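Local coordinates for aminoacyl carrier protein (Agrobacterium tumefaciens, PDB 4H2W) that carries an activated amino acid, L-alanine, glycine or L-serine, as a thioester on its 4'-phosphopantetheine arm after charging by a separate ligase, at residues A23-I28 with A84-I89. Numbering follows the deposited sequence.
Sequences ATIREI and ASIKAI
In Ile25, Ile86 and Ile89 alike the first torsion turns CG2 opposite the backbone N, and each isoleucine sends this methyl into the gap between helices 21-32 and 86-94 of the carrier-protein helical bundle. Ile25 CG2 meets Ile86 CG2 at 4.2 Å and lies 3.9 Å from Ile89 CG2, while the long branch of Ile25 brings CD1 still closer, to 3.7 Å from Ile89 CG2. Ile25 runs past Ile86 and Ile89 in the reverse sense, and its flank, CG1 included, lies along that of Ile89. Branched, wholly apolar side chains suit this buried place: they pack between the helices and bring no polar side-chain atom into their contact. Helix 55-68 joins the same core, its Ile65 touching Ile25, and Leu48 of helix 48-51 touches Ile89.

At the partly exposed border of this core sits Arg26, whose long chain lets a flat polar head lie against an apolar side chain and still reach polar partners. Arg26 starts with CG beside the backbone N (chi1 -67°), anti to the carbonyl carbon, and stays extended from CG to NE; its side chain crosses that of Ile86 at about a right angle and brings the guanidinium face against it. The group's polar rim is held by NE bonding to Asn22 OD1 and by NH2, which forms a salt bridge with Asp44 and a hydrogen bond to Ile42 O; these bonds should fix the plane's rotation, leaving a face for apolar contact.

Ser85, a small residue with a hydroxyl, is the N-cap of helix 86-94: its OG accepts from Ala88 N at 2.9 Å, with an N-H...O angle of 159°. One residue further on, Ile86 places its CD1 over the centre of the Arg26 guanidinium, 3.5 Å from CZ.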
# COMPACT_ATOMS: atom_id res chain seq x y z
N ALA C 23 -4.84 -50.73 -2.52
CA ALA C 23 -6.02 -50.32 -1.78
C ALA C 23 -5.75 -49.08 -0.92
O ALA C 23 -6.61 -48.21 -0.78
CB ALA C 23 -6.54 -51.47 -0.93
N THR C 24 -4.55 -49.01 -0.33
CA THR C 24 -4.18 -47.86 0.48
C THR C 24 -4.24 -46.60 -0.39
O THR C 24 -4.90 -45.63 -0.04
CB THR C 24 -2.77 -48.00 1.08
OG1 THR C 24 -1.79 -48.04 0.03
CG2 THR C 24 -2.65 -49.28 1.91
N ILE C 25 -3.57 -46.66 -1.55
CA ILE C 25 -3.55 -45.55 -2.50
C ILE C 25 -4.96 -45.10 -2.86
O ILE C 25 -5.26 -43.91 -2.89
CB ILE C 25 -2.80 -45.92 -3.78
CG1 ILE C 25 -1.31 -46.05 -3.49
CG2 ILE C 25 -3.01 -44.87 -4.85
CD1 ILE C 25 -0.53 -46.63 -4.63
N ARG C 26 -5.83 -46.08 -3.11
CA ARG C 26 -7.21 -45.78 -3.48
C ARG C 26 -7.99 -45.07 -2.37
O ARG C 26 -8.84 -44.22 -2.65
CB ARG C 26 -7.92 -47.07 -3.89
CG ARG C 26 -7.38 -47.67 -5.17
CD ARG C 26 -8.06 -48.97 -5.55
NE ARG C 26 -7.85 -49.27 -6.96
CZ ARG C 26 -8.67 -48.87 -7.93
NH1 ARG C 26 -9.76 -48.17 -7.62
NH2 ARG C 26 -8.41 -49.17 -9.19
N GLU C 27 -7.69 -45.40 -1.12
CA GLU C 27 -8.33 -44.75 0.02
C GLU C 27 -7.90 -43.29 0.12
O GLU C 27 -8.72 -42.41 0.38
CB GLU C 27 -8.02 -45.50 1.32
CG GLU C 27 -8.52 -44.79 2.59
CD GLU C 27 -10.02 -44.55 2.60
OE1 GLU C 27 -10.79 -45.40 2.08
OE2 GLU C 27 -10.44 -43.49 3.14
N ILE C 28 -6.61 -43.04 -0.08
CA ILE C 28 -6.06 -41.69 -0.05
C ILE C 28 -6.66 -40.83 -1.17
O ILE C 28 -6.96 -39.66 -0.97
CB ILE C 28 -4.55 -41.72 -0.21
CG1 ILE C 28 -3.94 -42.63 0.85
CG2 ILE C 28 -3.99 -40.32 -0.12
CD1 ILE C 28 -2.55 -43.10 0.52
N ALA C 84 -0.63 -39.52 -12.63
CA ALA C 84 -1.56 -39.59 -13.75
C ALA C 84 -2.60 -40.69 -13.54
O ALA C 84 -3.74 -40.58 -13.97
CB ALA C 84 -0.81 -39.82 -15.05
N SER C 85 -2.18 -41.75 -12.86
CA SER C 85 -3.05 -42.89 -12.63
C SER C 85 -2.64 -43.62 -11.36
O SER C 85 -1.49 -43.52 -10.91
CB SER C 85 -3.00 -43.86 -13.82
OG SER C 85 -1.75 -44.53 -13.87
N ILE C 86 -3.58 -44.38 -10.80
CA ILE C 86 -3.32 -45.22 -9.63
C ILE C 86 -2.11 -46.11 -9.86
O ILE C 86 -1.24 -46.24 -8.99
CB ILE C 86 -4.57 -46.07 -9.31
CG1 ILE C 86 -5.74 -45.15 -8.96
CG2 ILE C 86 -4.28 -47.06 -8.19
CD1 ILE C 86 -7.06 -45.85 -8.87
N LYS C 87 -2.05 -46.71 -11.05
CA LYS C 87 -0.94 -47.57 -11.43
C LYS C 87 0.37 -46.79 -11.48
O LYS C 87 1.42 -47.27 -11.01
CB LYS C 87 -1.23 -48.24 -12.78
CG LYS C 87 -0.10 -49.11 -13.29
N ALA C 88 0.32 -45.60 -12.07
CA ALA C 88 1.48 -44.71 -12.10
C ALA C 88 1.92 -44.39 -10.68
O ALA C 88 3.11 -44.44 -10.36
CB ALA C 88 1.15 -43.43 -12.86
N ILE C 89 0.95 -44.09 -9.82
CA ILE C 89 1.23 -43.85 -8.40
C ILE C 89 1.83 -45.09 -7.75
O ILE C 89 2.88 -45.02 -7.10
CB ILE C 89 -0.03 -43.45 -7.63
CG1 ILE C 89 -0.58 -42.13 -8.15
CG2 ILE C 89 0.28 -43.33 -6.15
CD1 ILE C 89 -1.95 -41.79 -7.62